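Local atomic coordinates of phosphogluconate dehydrogenase NAD-binding putative C-terminal domain-containing protein (Sinorhizobium meliloti, PDB entry 4EZB), a protein that is of unknown function but is probably an oxidoreductase, with an N-terminal Rossmann-type domain like that of NAD(P)-dependent 6-phosphogluconate dehydrogenase relatives. Residues Phe142-Val147 against Gly189-Leu194; Ala146-Val151 against Pro159-Gly164. All coordinates share one frame; numbering follows the deposited sequence.

Interaction 1: residues Phe142-Val147 against Gly189-Leu194; sequences FVEGAV and GQASSL
The carboxylate of Glu144, on strand 141-147, plugs into the first turn of helix 190-218 and divides its two oxygens between different donors. OE1 is gripped twice by Ser192: the backbone N lies 2.7 Å from OE1 and comes in from above the carboxylate plane, 35° out of it, while OG, also 2.7 Å from OE1, arrives nearly in line with the C-O bond. OE2 takes the amide N of Ala191 at 3.0 Å, on the syn side but somewhat out of the carboxylate plane, and a weak bond from Gly189 N at 2.7 Å. Bonds to both oxygens limit the rotation of the carboxylate. Glu144 reaches this position with CG anti to its backbone N (chi1 171°) and a bend at chi2 that turns the acid end toward the helix. Next to it Ala146 CB packs against Ala191, 3.6 Å from its carbonyl O and 4.2 Å from its CB, and the axes of the short strand and helix segments approach to 6.8 Å. Further out, Ser193 OG and N both donate to O of the N-cap residue Gly189, closing the opening turn, and Pro125 of helix 125-136 touches Ser192 and Ser193. The carboxylate is buried, and the amides at the helix start, together with the helix dipole, would be expected to favour its charged form. A carboxylate accepting bonds from the backbone N-H groups of a helix's first turn is a helix-capping interaction; made here from a distant strand, it ties the Rossmann-type sheet to the long helix leading into the helical C-terminal region.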
ATOM      1  N   PHE A 142      30.109  -2.756 -20.206  1.00 36.43           N
ATOM      2  CA  PHE A 142      29.010  -3.436 -19.544  1.00 35.15           C
ATOM      3  C   PHE A 142      27.764  -2.548 -19.595  1.00 35.05           C
ATOM      4  O   PHE A 142      27.863  -1.365 -19.346  1.00 35.48           O
ATOM      5  CB  PHE A 142      29.377  -3.730 -18.081  1.00 36.03           C
ATOM      6  CG  PHE A 142      28.254  -4.379 -17.282  1.00 34.28           C
ATOM      7  CD1 PHE A 142      28.085  -5.749 -17.290  1.00 33.52           C
ATOM      8  CD2 PHE A 142      27.375  -3.599 -16.529  1.00 35.31           C
ATOM      9  CE1 PHE A 142      27.064  -6.348 -16.537  1.00 35.28           C
ATOM     10  CE2 PHE A 142      26.338  -4.179 -15.788  1.00 36.85           C
ATOM     11  CZ  PHE A 142      26.181  -5.557 -15.796  1.00 35.30           C
ATOM     12  N   VAL A 143      26.605  -3.098 -19.962  1.00 33.79           N
ATOM     13  CA  VAL A 143      25.358  -2.348 -19.836  1.00 32.62           C
ATOM     14  C   VAL A 143      24.445  -3.226 -18.990  1.00 32.02           C
ATOM     15  O   VAL A 143      24.348  -4.420 -19.202  1.00 31.34           O
ATOM     16  CB  VAL A 143      24.694  -2.003 -21.196  1.00 33.44           C
ATOM     17  CG1 VAL A 143      23.261  -1.539 -21.006  1.00 31.03           C
ATOM     18  CG2 VAL A 143      25.481  -0.910 -21.936  1.00 35.70           C
ATOM     19  N   GLU A 144      23.767  -2.645 -18.027  1.00 31.58           N
ATOM     20  CA  GLU A 144      22.881  -3.475 -17.229  1.00 33.06           C
ATOM     21  C   GLU A 144      21.469  -3.459 -17.797  1.00 36.20           C
ATOM     22  O   GLU A 144      20.908  -2.392 -17.997  1.00 39.13           O
ATOM     23  CB  GLU A 144      22.882  -2.954 -15.796  1.00 36.26           C
ATOM     24  CG  GLU A 144      21.807  -3.639 -14.967  1.00 41.30           C
ATOM     25  CD  GLU A 144      20.938  -2.674 -14.215  1.00 39.53           C
ATOM     26  OE1 GLU A 144      20.186  -3.144 -13.353  1.00 44.62           O
ATOM     27  OE2 GLU A 144      21.009  -1.461 -14.467  1.00 37.05           O
ATOM     28  N   GLY A 145      20.884  -4.627 -18.052  1.00 35.19           N
ATOM     29  CA  GLY A 145      19.492  -4.674 -18.500  1.00 32.76           C
ATOM     30  C   GLY A 145      18.550  -5.360 -17.529  1.00 34.91           C
ATOM     31  O   GLY A 145      18.970  -6.146 -16.649  1.00 32.97           O
ATOM     32  N   ALA A 146      17.262  -5.084 -17.692  1.00 36.53           N
ATOM     33  CA  ALA A 146      16.242  -5.741 -16.897  1.00 34.00           C
ATOM     34  C   ALA A 146      15.022  -5.982 -17.764  1.00 35.53           C
ATOM     35  O   ALA A 146      14.465  -5.056 -18.364  1.00 38.42           O
ATOM     36  CB  ALA A 146      15.898  -4.914 -15.670  1.00 30.70           C
ATOM     37  N   VAL A 147      14.628  -7.242 -17.842  1.00 35.96           N
ATOM     38  CA  VAL A 147      13.557  -7.670 -18.727  1.00 39.13           C
ATOM     39  C   VAL A 147      12.256  -7.454 -17.982  1.00 40.90           C
ATOM     40  O   VAL A 147      12.139  -7.869 -16.836  1.00 38.30           O
ATOM     41  CB  VAL A 147      13.750  -9.119 -19.137  1.00 39.57           C
ATOM     42  CG1 VAL A 147      12.692  -9.540 -20.161  1.00 37.78           C
ATOM     43  CG2 VAL A 147      15.172  -9.296 -19.684  1.00 38.86           C
ATOM     44  N   GLY A 189      22.853  -0.630 -12.635  1.00 37.45           N
ATOM     45  CA  GLY A 189      22.113  -0.793 -11.401  1.00 36.84           C
ATOM     46  C   GLY A 189      20.757  -0.097 -11.517  1.00 36.24           C
ATOM     47  O   GLY A 189      19.765  -0.549 -10.925  1.00 35.58           O
ATOM     48  N   GLN A 190      20.681   0.982 -12.297  1.00 32.80           N
ATOM     49  CA  GLN A 190      19.396   1.702 -12.354  1.00 33.74           C
ATOM     50  C   GLN A 190      18.225   0.933 -12.954  1.00 35.01           C
ATOM     51  O   GLN A 190      17.084   1.174 -12.545  1.00 34.07           O
ATOM     52  CB  GLN A 190      19.520   3.055 -13.031  1.00 34.09           C
ATOM     53  CG  GLN A 190      20.369   4.043 -12.248  1.00 36.82           C
ATOM     54  CD  GLN A 190      20.475   5.365 -12.970  1.00 42.30           C
ATOM     55  OE1 GLN A 190      21.145   5.473 -14.013  1.00 43.73           O
ATOM     56  NE2 GLN A 190      19.806   6.387 -12.430  1.00 43.50           N
ATOM     57  N   ALA A 191      18.500   0.031 -13.909  1.00 32.33           N
ATOM     58  CA  ALA A 191      17.449  -0.684 -14.621  1.00 33.41           C
ATOM     59  C   ALA A 191      16.811  -1.741 -13.720  1.00 36.28           C
ATOM     60  O   ALA A 191      15.590  -1.882 -13.700  1.00 35.20           O
ATOM     61  CB  ALA A 191      17.984  -1.325 -15.904  1.00 30.84           C
ATOM     62  N   SER A 192      17.635  -2.496 -12.989  1.00 33.31           N
ATOM     63  CA  SER A 192      17.081  -3.493 -12.092  1.00 34.14           C
ATOM     64  C   SER A 192      16.479  -2.823 -10.860  1.00 36.73           C
ATOM     65  O   SER A 192      15.480  -3.307 -10.325  1.00 39.26           O
ATOM     66  CB  SER A 192      18.109  -4.555 -11.713  1.00 38.79           C
ATOM     67  OG  SER A 192      19.170  -3.996 -10.955  1.00 42.87           O
ATOM     68  N   SER A 193      17.053  -1.694 -10.442  1.00 34.26           N
ATOM     69  CA  SER A 193      16.477  -0.921  -9.355  1.00 35.58           C
ATOM     70  C   SER A 193      15.071  -0.476  -9.703  1.00 36.44           C
ATOM     71  O   SER A 193      14.155  -0.672  -8.932  1.00 40.40           O
ATOM     72  CB  SER A 193      17.339   0.279  -9.028  1.00 35.00           C
ATOM     73  OG  SER A 193      18.471  -0.180  -8.302  1.00 37.50           O
ATOM     74  N   LEU A 194      14.914   0.086 -10.885  1.00 33.60           N
ATOM     75  CA  LEU A 194      13.628   0.530 -11.381  1.00 35.69           C
ATOM     76  C   LEU A 194      12.581  -0.615 -11.465  1.00 38.00           C
ATOM     77  O   LEU A 194      11.440  -0.449 -11.035  1.00 40.95           O
ATOM     78  CB  LEU A 194      13.832   1.187 -12.743  1.00 35.53           C
ATOM     79  CG  LEU A 194      12.667   1.863 -13.434  1.00 40.65           C
ATOM     80  CD1 LEU A 194      11.918   2.689 -12.424  1.00 42.82           C
ATOM     81  CD2 LEU A 194      13.195   2.774 -14.524  1.00 44.06           C
TER

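Interaction 2: residues Ala146-Val151 against Pro159-Gly164; sequences AVMARV and PILVAG
Selenomethionine Met148 folds back on itself, with chi1 -65°, chi2 -52° and chi3 -60° all turning the same way, and this curl lays CG and SE across the branched end of Leu161. Met148 CG lies 3.8 Å from Leu161 CG, and SE is 3.9 Å from Leu161 CD1, the two side chains meeting at a slant. At its root, Met148 CB sits 3.7 Å from CG of the Pro159 ring, and Ala149 CB lies 4.0 Å from the same Pro159 CG. On the sheet face that carries Val147 and Ile160, those two side chains run side by side in the same direction, Val147 CG2 meeting Ile160 CG1 at 4.2 Å. The backbones hold these groups in register as an antiparallel pair. Ala146 and Leu161 form a hydrogen-bonded pair: Ala146 N reaches Leu161 O at 2.7 Å, and Leu161 N returns the bond to Ala146 O. Val147 and Ile160 are the following non-hydrogen-bonded pair, where Ile160 CA also makes a CH...O contact with Ala146 O. One step on, Met148 N donates to Pro159 O at 2.8 Å, adding one more backbone bond beyond the two bridged pairs. The hairpin formed by strands 141-147 and 159-163 lies near the edge of the sheet: strand 180-185 pairs with the other side of 159-163, helix 190-218 lies over the face of Ala146 and Leu161, Leu161 touching Ala191 and Leu194 and Met148 touching Lys195 and Arg198, and Val151 leads away to pack on helix 34-44.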
ATOM      1  N   ALA A 146      17.262  -5.084 -17.692  1.00 36.53           N
ATOM      2  CA  ALA A 146      16.242  -5.741 -16.897  1.00 34.00           C
ATOM      3  C   ALA A 146      15.022  -5.982 -17.764  1.00 35.53           C
ATOM      4  O   ALA A 146      14.465  -5.056 -18.364  1.00 38.42           O
ATOM      5  CB  ALA A 146      15.898  -4.914 -15.670  1.00 30.70           C
ATOM      6  N   VAL A 147      14.628  -7.242 -17.842  1.00 35.96           N
ATOM      7  CA  VAL A 147      13.557  -7.670 -18.727  1.00 39.13           C
ATOM      8  C   VAL A 147      12.256  -7.454 -17.982  1.00 40.90           C
ATOM      9  O   VAL A 147      12.139  -7.869 -16.836  1.00 38.30           O
ATOM     10  CB  VAL A 147      13.750  -9.119 -19.137  1.00 39.57           C
ATOM     11  CG1 VAL A 147      12.692  -9.540 -20.161  1.00 37.78           C
ATOM     12  CG2 VAL A 147      15.172  -9.296 -19.684  1.00 38.86           C
HETATM   13  N   MSE A 148      11.306  -6.766 -18.623  1.00 42.03           N
HETATM   14  CA  MSE A 148      10.135  -6.226 -17.909  1.00 50.29           C
HETATM   15  C   MSE A 148       8.890  -7.066 -18.015  1.00 53.01           C
HETATM   16  O   MSE A 148       7.878  -6.776 -17.370  1.00 54.81           O
HETATM   17  CB  MSE A 148       9.774  -4.824 -18.418  1.00 55.63           C
HETATM   18  CG  MSE A 148      10.861  -3.793 -18.126  1.00 68.08           C
HETATM   19 SE   MSE A 148      11.346  -3.824 -16.207  1.00 80.92          SE
HETATM   20  CE  MSE A 148       9.564  -3.377 -15.473  1.00 76.46           C
ATOM     21  N   ALA A 149       8.939  -8.095 -18.845  1.00 52.37           N
ATOM     22  CA  ALA A 149       7.808  -8.995 -19.017  1.00 54.40           C
ATOM     23  C   ALA A 149       8.343 -10.379 -19.318  1.00 55.90           C
ATOM     24  O   ALA A 149       9.524 -10.535 -19.632  1.00 56.09           O
ATOM     25  CB  ALA A 149       6.924  -8.509 -20.165  1.00 54.38           C
ATOM     26  N   ARG A 150       7.477 -11.385 -19.254  1.00 59.11           N
ATOM     27  CA  ARG A 150       7.843 -12.707 -19.743  1.00 63.18           C
ATOM     28  C   ARG A 150       8.109 -12.635 -21.247  1.00 60.99           C
ATOM     29  O   ARG A 150       7.488 -11.847 -21.965  1.00 58.45           O
ATOM     30  CB  ARG A 150       6.777 -13.743 -19.389  1.00 76.75           C
ATOM     31  CG  ARG A 150       6.675 -14.029 -17.892  1.00 88.23           C
ATOM     32  CD  ARG A 150       6.202 -15.449 -17.598  1.00102.36           C
ATOM     33  NE  ARG A 150       4.820 -15.686 -18.029  1.00111.59           N
ATOM     34  CZ  ARG A 150       4.469 -16.316 -19.151  1.00116.37           C
ATOM     35  NH1 ARG A 150       5.392 -16.792 -19.984  1.00114.01           N
ATOM     36  NH2 ARG A 150       3.184 -16.470 -19.441  1.00121.56           N
ATOM     37  N   VAL A 151       9.061 -13.441 -21.708  1.00 62.67           N
ATOM     38  CA  VAL A 151       9.620 -13.299 -23.060  1.00 59.58           C
ATOM     39  C   VAL A 151       8.793 -13.992 -24.162  1.00 65.27           C
ATOM     40  O   VAL A 151       8.535 -13.368 -25.209  1.00 65.91           O
ATOM     41  CB  VAL A 151      11.116 -13.705 -23.106  1.00 53.18           C
ATOM     42  CG1 VAL A 151      11.714 -13.370 -24.459  1.00 55.88           C
ATOM     43  CG2 VAL A 151      11.892 -12.993 -22.004  1.00 51.94           C
ATOM     44  N   PRO A 159       9.787  -5.766 -23.486  1.00 40.72           N
ATOM     45  CA  PRO A 159      10.343  -4.528 -22.918  1.00 40.55           C
ATOM     46  C   PRO A 159      11.589  -4.829 -22.075  1.00 41.52           C
ATOM     47  O   PRO A 159      11.538  -5.635 -21.129  1.00 38.60           O
ATOM     48  CB  PRO A 159       9.198  -3.978 -22.046  1.00 39.18           C
ATOM     49  CG  PRO A 159       8.288  -5.153 -21.793  1.00 38.50           C
ATOM     50  CD  PRO A 159       8.410  -6.032 -23.014  1.00 39.34           C
ATOM     51  N   ILE A 160      12.708  -4.215 -22.466  1.00 41.40           N
ATOM     52  CA  ILE A 160      13.954  -4.284 -21.691  1.00 38.13           C
ATOM     53  C   ILE A 160      14.355  -2.875 -21.255  1.00 38.35           C
ATOM     54  O   ILE A 160      14.330  -1.950 -22.056  1.00 38.39           O
ATOM     55  CB  ILE A 160      15.071  -4.986 -22.496  1.00 36.45           C
ATOM     56  CG1 ILE A 160      14.707  -6.460 -22.684  1.00 33.98           C
ATOM     57  CG2 ILE A 160      16.418  -4.861 -21.785  1.00 34.45           C
ATOM     58  CD1 ILE A 160      15.536  -7.233 -23.699  1.00 35.43           C
ATOM     59  N   LEU A 161      14.663  -2.704 -19.966  1.00 35.14           N
ATOM     60  CA  LEU A 161      15.304  -1.486 -19.499  1.00 31.82           C
ATOM     61  C   LEU A 161      16.824  -1.685 -19.456  1.00 30.93           C
ATOM     62  O   LEU A 161      17.299  -2.748 -19.047  1.00 32.03           O
ATOM     63  CB  LEU A 161      14.765  -1.105 -18.122  1.00 32.93           C
ATOM     64  CG  LEU A 161      13.232  -0.824 -18.029  1.00 37.20           C
ATOM     65  CD1 LEU A 161      12.837  -0.286 -16.658  1.00 38.83           C
ATOM     66  CD2 LEU A 161      12.732   0.122 -19.122  1.00 35.32           C
ATOM     67  N   VAL A 162      17.571  -0.669 -19.872  1.00 30.53           N
ATOM     68  CA  VAL A 162      19.046  -0.688 -19.816  1.00 31.48           C
ATOM     69  C   VAL A 162      19.625   0.563 -19.124  1.00 33.53           C
ATOM     70  O   VAL A 162      19.049   1.663 -19.184  1.00 35.76           O
ATOM     71  CB  VAL A 162      19.674  -0.942 -21.214  1.00 32.64           C
ATOM     72  CG1 VAL A 162      19.475  -2.394 -21.623  1.00 32.08           C
ATOM     73  CG2 VAL A 162      19.051  -0.039 -22.278  1.00 33.62           C
ATOM     74  N   ALA A 163      20.748   0.397 -18.435  1.00 32.21           N
ATOM     75  CA  ALA A 163      21.418   1.507 -17.767  1.00 32.60           C
ATOM     76  C   ALA A 163      22.930   1.339 -17.903  1.00 32.44           C
ATOM     77  O   ALA A 163      23.441   0.230 -17.753  1.00 32.26           O
ATOM     78  CB  ALA A 163      21.051   1.510 -16.290  1.00 32.56           C
ATOM     79  N   GLY A 164      23.643   2.440 -18.118  1.00 32.37           N
ATOM     80  CA  GLY A 164      25.116   2.398 -18.182  1.00 34.55           C
ATOM     81  C   GLY A 164      25.630   3.466 -19.119  1.00 37.44           C
ATOM     82  O   GLY A 164      24.837   4.106 -19.829  1.00 34.34           O
TER

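Overall arrangement
Both interactions use strand 141-147 and share Ala146 and Val147, and their centres lie about 7 Å apart. Interaction 1 is buried and mainly polar, a side-chain carboxylate meeting backbone amides and a serine hydroxyl at a helix start. Interaction 2 is only partly buried and combines a short antiparallel backbone pairing with apolar contacts, its Met148, Ala149 and Pro159 remaining partly exposed. They also touch directly: Glu144 O probably accepts a hydrogen bond from Ala163 N and Val143 packs on Val162 between the strands, while Ala191 of the helix packs on Leu161. Both belong to the same sheet, one joining strand 141-147 to helix 190-218, the other joining it to strand 159-163.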